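Local coordinates for protein peroxidase (Cellulomonas bogoriensis 69B4 = DSM 16987, PDB 6QZO) that binds heme b and, as a member of the DyP-type family, probably works as a peroxidase that oxidises substrates at the expense of hydrogen peroxide, at residues Val286-Arg294 against Arg345-Asn353; Asp211-Asp219 against Tyr331-Phe339. One frame throughout, in Å; residues are numbered along the deposited sequence.

Contact 1. Residues Val286-Arg294 against Arg345-Asn353. With HEM (protoporphyrin IX containing Fe), chain I.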
loop_
_atom_site.group_PDB
_atom_site.type_symbol
_atom_site.label_atom_id
_atom_site.label_comp_id
_atom_site.label_asym_id
_atom_site.label_seq_id
_atom_site.Cartn_x
_atom_site.Cartn_y
_atom_site.Cartn_z
ATOM N N VAL A 286 16.532 2.215 35.833
ATOM C CA VAL A 286 15.238 1.580 35.437
ATOM C C VAL A 286 15.134 1.631 33.912
ATOM O O VAL A 286 14.788 0.614 33.318
ATOM C CB VAL A 286 14.018 2.247 36.100
ATOM C CG1 VAL A 286 12.712 1.673 35.578
ATOM C CG2 VAL A 286 14.054 2.121 37.607
ATOM N N ILE A 287 15.417 2.795 33.322
ATOM C CA ILE A 287 15.600 2.949 31.851
ATOM C C ILE A 287 17.078 2.707 31.562
ATOM O O ILE A 287 17.927 3.389 32.200
ATOM C CB ILE A 287 15.120 4.331 31.370
ATOM C CG1 ILE A 287 13.614 4.503 31.617
ATOM C CG2 ILE A 287 15.478 4.539 29.904
ATOM C CD1 ILE A 287 13.160 5.920 31.690
ATOM N N ASP A 288 17.370 1.739 30.688
ATOM C CA ASP A 288 18.755 1.272 30.417
ATOM C C ASP A 288 19.608 2.461 29.953
ATOM O O ASP A 288 19.050 3.396 29.322
ATOM C CB ASP A 288 18.740 0.142 29.388
ATOM C CG ASP A 288 19.998 -0.703 29.386
ATOM O OD1 ASP A 288 20.979 -0.275 28.755
ATOM O OD2 ASP A 288 19.998 -1.769 30.045
ATOM N N LEU A 289 20.912 2.415 30.227
ATOM C CA LEU A 289 21.896 3.453 29.804
ATOM C C LEU A 289 21.920 3.543 28.274
ATOM O O LEU A 289 22.274 4.613 27.762
ATOM C CB LEU A 289 23.294 3.122 30.352
ATOM C CG LEU A 289 23.555 3.459 31.820
ATOM C CD1 LEU A 289 25.000 3.142 32.201
ATOM C CD2 LEU A 289 23.256 4.921 32.138
ATOM N N GLU A 290 21.535 2.471 27.573
ATOM C CA GLU A 290 21.598 2.354 26.091
ATOM C C GLU A 290 20.192 2.200 25.500
ATOM O O GLU A 290 20.081 1.849 24.323
ATOM C CB GLU A 290 22.513 1.182 25.740
ATOM C CG GLU A 290 23.974 1.503 26.020
ATOM C CD GLU A 290 24.961 0.409 25.685
ATOM O OE1 GLU A 290 24.515 -0.750 25.473
ATOM O OE2 GLU A 290 26.153 0.737 25.588
ATOM N N ALA A 291 19.160 2.480 26.289
ATOM C CA ALA A 291 17.736 2.491 25.868
ATOM C C ALA A 291 17.547 3.596 24.823
ATOM O O ALA A 291 18.154 4.672 24.994
ATOM C CB ALA A 291 16.832 2.709 27.049
ATOM N N HIS A 292 16.722 3.339 23.810
ATOM C CA HIS A 292 16.539 4.222 22.632
ATOM C C HIS A 292 16.241 5.652 23.094
ATOM O O HIS A 292 16.842 6.582 22.553
ATOM C CB HIS A 292 15.448 3.660 21.700
ATOM C CG HIS A 292 15.265 4.429 20.431
ATOM N ND1 HIS A 292 16.271 4.573 19.500
ATOM C CD2 HIS A 292 14.186 5.085 19.929
ATOM C CE1 HIS A 292 15.828 5.296 18.484
ATOM N NE2 HIS A 292 14.537 5.624 18.716
ATOM N N ILE A 293 15.317 5.827 24.034
ATOM C CA ILE A 293 14.775 7.181 24.348
ATOM C C ILE A 293 15.766 7.924 25.249
ATOM O O ILE A 293 15.664 9.160 25.340
ATOM C CB ILE A 293 13.364 7.110 24.966
ATOM C CG1 ILE A 293 13.371 6.532 26.383
ATOM C CG2 ILE A 293 12.426 6.364 24.037
ATOM C CD1 ILE A 293 12.102 6.791 27.141
ATOM N N ARG A 294 16.673 7.210 25.907
ATOM C CA ARG A 294 17.763 7.858 26.677
ATOM C C ARG A 294 18.786 8.402 25.675
ATOM O O ARG A 294 19.163 9.562 25.802
ATOM C CB ARG A 294 18.397 6.878 27.667
ATOM C CG ARG A 294 19.507 7.488 28.504
ATOM C CD ARG A 294 20.205 6.444 29.344
ATOM N NE ARG A 294 19.389 6.029 30.469
ATOM C CZ ARG A 294 19.265 6.700 31.614
ATOM N NH1 ARG A 294 19.897 7.854 31.788
ATOM N NH2 ARG A 294 18.494 6.220 32.585
ATOM N N ARG A 345 24.921 9.887 18.069
ATOM C CA ARG A 345 24.817 9.355 19.452
ATOM C C ARG A 345 24.206 7.944 19.415
ATOM O O ARG A 345 24.711 7.074 20.156
ATOM C CB ARG A 345 24.048 10.318 20.362
ATOM C CG ARG A 345 24.281 10.079 21.850
ATOM C CD ARG A 345 23.942 11.292 22.704
ATOM N NE ARG A 345 22.598 11.748 22.400
ATOM C CZ ARG A 345 22.241 12.948 21.904
ATOM N NH1 ARG A 345 23.110 13.929 21.665
ATOM N NH2 ARG A 345 20.944 13.174 21.705
ATOM N N LEU A 346 23.208 7.705 18.552
ATOM C CA LEU A 346 22.592 6.359 18.385
ATOM C C LEU A 346 23.597 5.400 17.743
ATOM O O LEU A 346 23.620 4.231 18.140
ATOM C CB LEU A 346 21.327 6.455 17.530
ATOM C CG LEU A 346 20.220 7.328 18.114
ATOM C CD1 LEU A 346 18.917 7.088 17.377
ATOM C CD2 LEU A 346 20.049 7.077 19.613
ATOM N N ASP A 347 24.394 5.870 16.782
ATOM C CA ASP A 347 25.441 5.027 16.154
ATOM C C ASP A 347 26.394 4.534 17.249
ATOM O O ASP A 347 26.765 3.370 17.191
ATOM C CB ASP A 347 26.219 5.769 15.061
ATOM C CG ASP A 347 27.340 4.937 14.468
ATOM O OD1 ASP A 347 27.044 3.880 13.900
ATOM O OD2 ASP A 347 28.500 5.354 14.594
ATOM N N ALA A 348 26.778 5.406 18.189
ATOM C CA ALA A 348 27.776 5.112 19.249
ATOM C C ALA A 348 27.219 4.045 20.203
ATOM O O ALA A 348 27.983 3.132 20.566
ATOM C CB ALA A 348 28.171 6.371 19.980
ATOM N N ALA A 349 25.940 4.129 20.581
ATOM C CA ALA A 349 25.259 3.132 21.436
ATOM C C ALA A 349 23.739 3.316 21.394
ATOM O O ALA A 349 23.257 4.422 21.666
ATOM C CB ALA A 349 25.777 3.218 22.856
ATOM N N ASP A 350 23.023 2.235 21.086
ATOM C CA ASP A 350 21.543 2.126 21.149
ATOM C C ASP A 350 21.182 0.637 21.074
ATOM O O ASP A 350 21.577 -0.004 20.096
ATOM C CB ASP A 350 20.877 2.942 20.034
ATOM C CG ASP A 350 19.363 2.956 20.110
ATOM O OD1 ASP A 350 18.808 2.320 21.030
ATOM O OD2 ASP A 350 18.737 3.583 19.236
ATOM N N LEU A 351 20.465 0.108 22.070
ATOM C CA LEU A 351 20.059 -1.328 22.107
ATOM C C LEU A 351 19.263 -1.677 20.837
ATOM O O LEU A 351 19.424 -2.789 20.312
ATOM C CB LEU A 351 19.229 -1.576 23.367
ATOM C CG LEU A 351 20.006 -1.603 24.684
ATOM C CD1 LEU A 351 19.035 -1.806 25.839
ATOM C CD2 LEU A 351 21.088 -2.687 24.680
ATOM N N LEU A 352 18.457 -0.733 20.348
ATOM C CA LEU A 352 17.563 -0.872 19.170
ATOM C C LEU A 352 18.366 -1.201 17.898
ATOM O O LEU A 352 17.795 -1.849 16.997
ATOM C CB LEU A 352 16.788 0.437 18.999
ATOM C CG LEU A 352 15.727 0.442 17.900
ATOM C CD1 LEU A 352 14.662 -0.604 18.167
ATOM C CD2 LEU A 352 15.081 1.798 17.764
ATOM N N ASN A 353 19.630 -0.772 17.821
ATOM C CA ASN A 353 20.511 -1.023 16.644
ATOM C C ASN A 353 20.662 -2.521 16.381
ATOM O O ASN A 353 21.093 -2.850 15.265
ATOM C CB ASN A 353 21.914 -0.428 16.823
ATOM C CG ASN A 353 21.932 1.071 16.670
ATOM O OD1 ASN A 353 21.055 1.653 16.028
ATOM N ND2 ASN A 353 22.921 1.708 17.266
HETATM C CHA HEM I . 11.590 7.856 20.150
HETATM C CHB HEM I . 11.126 3.815 17.578
HETATM C CHC HEM I . 14.788 5.208 14.752
HETATM C CHD HEM I . 14.980 9.433 17.065
HETATM C C1A HEM I . 11.179 6.629 19.706
HETATM C C2A HEM I . 10.223 5.810 20.374
HETATM C C3A HEM I . 10.108 4.666 19.651
HETATM C C4A HEM I . 10.960 4.792 18.532
HETATM C CMA HEM I . 9.226 3.471 19.953
HETATM C CAA HEM I . 9.509 6.114 21.679
HETATM C CBA HEM I . 8.190 6.864 21.500
HETATM C CGA HEM I . 8.472 8.274 21.096
HETATM O O1A HEM I . 8.498 8.525 19.858
HETATM O O2A HEM I . 8.686 9.153 21.978
HETATM C C1B HEM I . 12.104 3.867 16.593
HETATM C C2B HEM I . 12.288 2.809 15.663
HETATM C C3B HEM I . 13.332 3.187 14.853
HETATM C C4B HEM I . 13.755 4.503 15.349
HETATM C CMB HEM I . 11.465 1.526 15.585
HETATM C CAB HEM I . 13.920 2.533 13.667
HETATM C CBB HEM I . 13.354 1.509 13.029
HETATM C C1C HEM I . 15.162 6.481 15.114
HETATM C C2C HEM I . 16.186 7.197 14.496
HETATM C C3C HEM I . 16.281 8.414 15.129
HETATM C C4C HEM I . 15.267 8.428 16.168
HETATM C CMC HEM I . 17.072 6.782 13.353
HETATM C CAC HEM I . 17.317 9.345 14.610
HETATM C CBC HEM I . 17.565 10.545 15.058
HETATM C C1D HEM I . 14.045 9.319 18.115
HETATM C C2D HEM I . 13.801 10.413 19.072
HETATM C C3D HEM I . 12.875 9.970 19.942
HETATM C C4D HEM I . 12.553 8.605 19.492
HETATM C CMD HEM I . 14.453 11.783 19.161
HETATM C CAD HEM I . 12.294 10.744 21.131
HETATM C CBD HEM I . 13.136 10.504 22.402
HETATM C CGD HEM I . 12.688 11.266 23.645
HETATM O O1D HEM I . 12.986 12.470 23.795
HETATM O O2D HEM I . 12.039 10.697 24.567
HETATM N NA HEM I . 11.618 5.992 18.582
HETATM N NB HEM I . 12.991 4.840 16.377
HETATM N NC HEM I . 14.615 7.215 16.124
HETATM N ND HEM I . 13.271 8.268 18.416
HETATM FE FE HEM I . 13.158 6.616 17.500
#
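His-292 and Asp-350 meet here in the proximal heme site of a DyP-type peroxidase, where a histidine ligates the iron from one side and a carboxylate holds its far nitrogen. NE2 of His-292 binds the heme iron at 2.1 Å, while its ND1 donates to OD2 of Asp-350 at 2.7 Å, an N-H...O angle of 164°. The acceptor lies in the ring plane, and ring and carboxylate are nearly coplanar, which probably sets the rotation of the imidazole about the Fe-NE2 bond. A chi1 of -176°, with CG opposite the backbone N, swings the ring off the start of helix 292-296, NE2 facing the iron and ND1 facing Asp-350. Packing is tight at this end: Leu-352 lays CD2 over one ring face, 3.6 Å from the centroid, a CH-pi contact, and the same methyl touches heme C2B. Leu-346 CD1 touches CE1 of His-292 and heme C3C, each at 3.7 Å. With an alanine at Asp-350, ND1 would probably be left without its acceptor, the ring freer to turn, and Leu-352 N without its Asx-turn bond to OD1.

Away from the heme the contact loosens into partly exposed residues. The extended side chain of Glu-290 runs past Ala-349 CB, and Leu-351 CD1 comes no nearer than 3.8 Å to the carboxylate of Asp-288. Between the two ends, Leu-351 N donates to Glu-290 O at 2.9 Å.

Contact 2. Residues Asp211-Asp219 against Tyr331-Phe339. With HEM (protoporphyrin IX containing Fe), chain I.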
loop_
_atom_site.group_PDB
_atom_site.type_symbol
_atom_site.label_atom_id
_atom_site.label_comp_id
_atom_site.label_asym_id
_atom_site.label_seq_id
_atom_site.Cartn_x
_atom_site.Cartn_y
_atom_site.Cartn_z
ATOM N N ASP A 211 8.276 25.749 19.634
ATOM C CA ASP A 211 9.698 25.808 19.204
ATOM C C ASP A 211 9.787 25.940 17.683
ATOM O O ASP A 211 10.494 25.171 17.034
ATOM C CB ASP A 211 10.447 24.594 19.759
ATOM C CG ASP A 211 10.508 24.573 21.282
ATOM O OD1 ASP A 211 11.024 25.554 21.866
ATOM O OD2 ASP A 211 10.028 23.597 21.881
ATOM N N PRO A 212 9.117 26.944 17.066
ATOM C CA PRO A 212 9.114 27.078 15.606
ATOM C C PRO A 212 10.515 27.319 15.014
ATOM O O PRO A 212 10.740 26.920 13.887
ATOM C CB PRO A 212 8.198 28.288 15.348
ATOM C CG PRO A 212 8.223 29.078 16.661
ATOM C CD PRO A 212 8.355 28.017 17.735
ATOM N N ASP A 213 11.429 27.922 15.782
ATOM C CA ASP A 213 12.799 28.275 15.317
ATOM C C ASP A 213 13.643 27.006 15.114
ATOM O O ASP A 213 14.704 27.115 14.455
ATOM C CB ASP A 213 13.481 29.243 16.289
ATOM C CG ASP A 213 13.727 28.647 17.664
ATOM O OD1 ASP A 213 12.730 28.290 18.344
ATOM O OD2 ASP A 213 14.914 28.519 18.037
ATOM N N LEU A 214 13.220 25.860 15.665
ATOM C CA LEU A 214 13.952 24.571 15.542
ATOM C C LEU A 214 13.472 23.776 14.324
ATOM O O LEU A 214 14.088 22.736 14.036
ATOM C CB LEU A 214 13.768 23.761 16.830
ATOM C CG LEU A 214 14.309 24.411 18.101
ATOM C CD1 LEU A 214 14.165 23.480 19.303
ATOM C CD2 LEU A 214 15.767 24.821 17.929
ATOM N N LEU A 215 12.436 24.246 13.631
ATOM C CA LEU A 215 11.871 23.598 12.422
ATOM C C LEU A 215 12.085 24.488 11.197
ATOM O O LEU A 215 12.580 23.991 10.158
ATOM C CB LEU A 215 10.375 23.364 12.661
ATOM C CG LEU A 215 9.594 22.815 11.469
ATOM C CD1 LEU A 215 10.166 21.475 11.059
ATOM C CD2 LEU A 215 8.114 22.709 11.790
ATOM N N TRP A 216 11.683 25.750 11.317
ATOM C CA TRP A 216 11.539 26.717 10.198
ATOM C C TRP A 216 12.780 27.614 10.117
ATOM O O TRP A 216 13.187 28.156 11.163
ATOM C CB TRP A 216 10.276 27.552 10.405
ATOM C CG TRP A 216 8.983 26.792 10.446
ATOM C CD1 TRP A 216 8.021 26.892 11.411
ATOM C CD2 TRP A 216 8.464 25.878 9.458
ATOM N NE1 TRP A 216 6.948 26.105 11.095
ATOM C CE2 TRP A 216 7.188 25.475 9.904
ATOM C CE3 TRP A 216 8.939 25.369 8.245
ATOM C CZ2 TRP A 216 6.395 24.575 9.185
ATOM C CZ3 TRP A 216 8.154 24.491 7.527
ATOM C CH2 TRP A 216 6.902 24.091 7.999
ATOM N N HIS A 217 13.351 27.750 8.917
ATOM C CA HIS A 217 14.396 28.748 8.572
ATOM C C HIS A 217 13.713 30.117 8.493
ATOM O O HIS A 217 12.674 30.217 7.809
ATOM C CB HIS A 217 15.076 28.331 7.260
ATOM C CG HIS A 217 16.338 29.050 6.928
ATOM N ND1 HIS A 217 16.359 30.243 6.207
ATOM C CD2 HIS A 217 17.625 28.707 7.153
ATOM C CE1 HIS A 217 17.613 30.607 6.016
ATOM N NE2 HIS A 217 18.418 29.691 6.600
ATOM N N ARG A 218 14.240 31.130 9.195
ATOM C CA ARG A 218 13.667 32.502 9.180
ATOM C C ARG A 218 14.657 33.475 8.529
ATOM O O ARG A 218 14.557 33.665 7.300
ATOM C CB ARG A 218 13.260 32.907 10.597
ATOM C CG ARG A 218 11.905 32.370 11.034
ATOM C CD ARG A 218 11.470 32.974 12.364
ATOM N NE ARG A 218 10.967 34.351 12.277
ATOM C CZ ARG A 218 9.713 34.708 11.991
ATOM N NH1 ARG A 218 8.783 33.804 11.736
ATOM N NH2 ARG A 218 9.373 35.987 11.974
ATOM N N ASP A 219 15.584 34.059 9.299
ATOM C CA ASP A 219 16.324 35.290 8.893
ATOM C C ASP A 219 17.606 34.916 8.134
ATOM O O ASP A 219 17.978 35.658 7.200
ATOM C CB ASP A 219 16.627 36.194 10.095
ATOM C CG ASP A 219 17.361 35.521 11.248
ATOM O OD1 ASP A 219 16.838 34.535 11.794
ATOM O OD2 ASP A 219 18.449 36.021 11.629
ATOM N N TYR A 331 12.018 16.568 9.816
ATOM C CA TYR A 331 12.131 17.985 9.399
ATOM C C TYR A 331 12.769 18.797 10.531
ATOM O O TYR A 331 12.387 18.616 11.695
ATOM C CB TYR A 331 10.764 18.555 9.045
ATOM C CG TYR A 331 10.122 17.915 7.846
ATOM C CD1 TYR A 331 10.489 18.281 6.563
ATOM C CD2 TYR A 331 9.128 16.966 7.994
ATOM C CE1 TYR A 331 9.908 17.699 5.455
ATOM C CE2 TYR A 331 8.544 16.366 6.899
ATOM C CZ TYR A 331 8.934 16.736 5.623
ATOM O OH TYR A 331 8.324 16.183 4.531
ATOM N N GLN A 332 13.719 19.663 10.178
ATOM C CA GLN A 332 14.493 20.503 11.135
ATOM C C GLN A 332 15.108 21.690 10.381
ATOM O O GLN A 332 15.295 21.573 9.148
ATOM C CB GLN A 332 15.543 19.632 11.833
ATOM C CG GLN A 332 16.489 18.906 10.885
ATOM C CD GLN A 332 15.898 17.645 10.298
ATOM O OE1 GLN A 332 15.421 16.763 11.012
ATOM N NE2 GLN A 332 15.943 17.543 8.985
ATOM N N ARG A 333 15.417 22.791 11.075
ATOM C CA ARG A 333 16.041 23.992 10.450
ATOM C C ARG A 333 17.375 23.582 9.805
ATOM O O ARG A 333 17.595 23.966 8.656
ATOM C CB ARG A 333 16.243 25.120 11.471
ATOM C CG ARG A 333 16.721 26.436 10.866
ATOM C CD ARG A 333 17.094 27.514 11.883
ATOM N NE ARG A 333 17.245 27.128 13.287
ATOM C CZ ARG A 333 18.371 26.704 13.875
ATOM N NH1 ARG A 333 19.506 26.608 13.198
ATOM N NH2 ARG A 333 18.358 26.391 15.156
ATOM N N ASP A 334 18.201 22.802 10.515
ATOM C CA ASP A 334 19.616 22.527 10.142
ATOM C C ASP A 334 19.950 21.069 10.480
ATOM O O ASP A 334 20.016 20.735 11.674
ATOM C CB ASP A 334 20.549 23.537 10.822
ATOM C CG ASP A 334 22.036 23.368 10.537
ATOM O OD1 ASP A 334 22.442 22.278 10.072
ATOM O OD2 ASP A 334 22.785 24.328 10.804
ATOM N N VAL A 335 20.187 20.240 9.456
ATOM C CA VAL A 335 20.444 18.771 9.594
ATOM C C VAL A 335 21.671 18.556 10.491
ATOM O O VAL A 335 21.581 17.764 11.436
ATOM C CB VAL A 335 20.638 18.099 8.223
ATOM C CG1 VAL A 335 20.917 16.611 8.359
ATOM C CG2 VAL A 335 19.448 18.336 7.301
ATOM N N ASP A 336 22.763 19.252 10.191
ATOM C CA ASP A 336 24.100 19.088 10.837
ATOM C C ASP A 336 24.035 19.438 12.324
ATOM O O ASP A 336 24.718 18.770 13.115
ATOM C CB ASP A 336 25.159 19.952 10.145
ATOM C CG ASP A 336 25.741 19.308 8.890
ATOM O OD1 ASP A 336 25.866 18.099 8.864
ATOM O OD2 ASP A 336 26.108 20.028 7.973
ATOM N N ALA A 337 23.280 20.482 12.687
ATOM C CA ALA A 337 23.193 21.003 14.070
ATOM C C ALA A 337 22.179 20.198 14.903
ATOM O O ALA A 337 22.341 20.156 16.143
ATOM C CB ALA A 337 22.823 22.465 14.036
ATOM N N GLN A 338 21.169 19.592 14.272
ATOM C CA GLN A 338 19.937 19.107 14.955
ATOM C C GLN A 338 19.813 17.581 14.829
ATOM O O GLN A 338 19.745 16.913 15.887
ATOM C CB GLN A 338 18.719 19.847 14.394
ATOM C CG GLN A 338 18.808 21.363 14.570
ATOM C CD GLN A 338 17.510 22.050 14.235
ATOM O OE1 GLN A 338 17.396 22.730 13.215
ATOM N NE2 GLN A 338 16.508 21.848 15.080
ATOM N N PHE A 339 19.811 17.039 13.612
ATOM C CA PHE A 339 19.593 15.586 13.369
ATOM C C PHE A 339 20.889 14.803 13.599
ATOM O O PHE A 339 20.911 13.878 14.442
ATOM C CB PHE A 339 19.028 15.317 11.971
ATOM C CG PHE A 339 18.848 13.846 11.683
ATOM C CD1 PHE A 339 17.708 13.176 12.086
ATOM C CD2 PHE A 339 19.845 13.129 11.036
ATOM C CE1 PHE A 339 17.552 11.823 11.825
ATOM C CE2 PHE A 339 19.691 11.765 10.797
ATOM C CZ PHE A 339 18.540 11.116 11.184
HETATM C CHA HEM I . 11.590 7.856 20.150
HETATM C CHB HEM I . 11.126 3.815 17.578
HETATM C CHC HEM I . 14.788 5.208 14.752
HETATM C CHD HEM I . 14.980 9.433 17.065
HETATM C C1A HEM I . 11.179 6.629 19.706
HETATM C C2A HEM I . 10.223 5.810 20.374
HETATM C C3A HEM I . 10.108 4.666 19.651
HETATM C C4A HEM I . 10.960 4.792 18.532
HETATM C CMA HEM I . 9.226 3.471 19.953
HETATM C CAA HEM I . 9.509 6.114 21.679
HETATM C CBA HEM I . 8.190 6.864 21.500
HETATM C CGA HEM I . 8.472 8.274 21.096
HETATM O O1A HEM I . 8.498 8.525 19.858
HETATM O O2A HEM I . 8.686 9.153 21.978
HETATM C C1B HEM I . 12.104 3.867 16.593
HETATM C C2B HEM I . 12.288 2.809 15.663
HETATM C C3B HEM I . 13.332 3.187 14.853
HETATM C C4B HEM I . 13.755 4.503 15.349
HETATM C CMB HEM I . 11.465 1.526 15.585
HETATM C CAB HEM I . 13.920 2.533 13.667
HETATM C CBB HEM I . 13.354 1.509 13.029
HETATM C C1C HEM I . 15.162 6.481 15.114
HETATM C C2C HEM I . 16.186 7.197 14.496
HETATM C C3C HEM I . 16.281 8.414 15.129
HETATM C C4C HEM I . 15.267 8.428 16.168
HETATM C CMC HEM I . 17.072 6.782 13.353
HETATM C CAC HEM I . 17.317 9.345 14.610
HETATM C CBC HEM I . 17.565 10.545 15.058
HETATM C C1D HEM I . 14.045 9.319 18.115
HETATM C C2D HEM I . 13.801 10.413 19.072
HETATM C C3D HEM I . 12.875 9.970 19.942
HETATM C C4D HEM I . 12.553 8.605 19.492
HETATM C CMD HEM I . 14.453 11.783 19.161
HETATM C CAD HEM I . 12.294 10.744 21.131
HETATM C CBD HEM I . 13.136 10.504 22.402
HETATM C CGD HEM I . 12.688 11.266 23.645
HETATM O O1D HEM I . 12.986 12.470 23.795
HETATM O O2D HEM I . 12.039 10.697 24.567
HETATM N NA HEM I . 11.618 5.992 18.582
HETATM N NB HEM I . 12.991 4.840 16.377
HETATM N NC HEM I . 14.615 7.215 16.124
HETATM N ND HEM I . 13.271 8.268 18.416
HETATM FE FE HEM I . 13.158 6.616 17.500
#
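Tyr-331, next to last in strand 323-332, sets its CB 3.6 Å from CD1 of Leu-215; the two side chains lie side by side and point the same way, and the phenol runs on to Gln-146. Gln-332 follows with its CA opposite Leu-215, 4.3 Å from that residue's CA. Arg-333 then covers more of the loop than any other residue of 331-339. Its backbone N donates to Leu-214 O from above the carbonyl plane, at a rather long 3.2 Å. Its CG stands anti to the backbone N (chi1 -173°) and passes close to Trp-216 O and the CA of His-217, before a bend at chi3 brings NE back to Asp-213 O at 2.8 Å. That carbonyl meets the guanidinium at its edge, in plane, with NE nearly along the C=O axis. The carboxylate of Asp-213 goes instead to Arg-301.

At this point the strand of the C-terminal ferredoxin-like half gives way to helix 335-338, and the loop 211-219, which leads toward strand 229-238, is tied to the junction. Asp-334 is the N-cap, its OD1 accepting from Ala-337 N. Gln-338 comes back from the helix with an extended side chain: its OE1 takes Asp-334 N at 2.8 Å, and its NE2 joins Arg-333 N on Leu-214 O, also at 2.8 Å, in the carbonyl plane on a lone pair. The same NE2 also donates to Glu-302 O. Last, Phe-339 turns to the heme, CE1 lying 3.5 Å from the vinyl carbon CBC.

Overall arrangement
Both contacts belong to the C-terminal half of the protein and both touch the heme, yet their centres are 24 Å apart and their nearest atoms about 7 Å. Their segments alternate along the chain: 211-219, 286-294, 331-339, then 345-353. Contact 2 sits where strand 323-332 of the C-terminal antiparallel sheet runs out into helix 335-338; helix 340-348 comes straight after and carries the chain to contact 1, before strand 356-366 re-enters the same sheet. One short helical passage therefore links the loop packing of contact 2, which reaches only a vinyl group through Phe-339, to the iron-ligating side of the cofactor in contact 1.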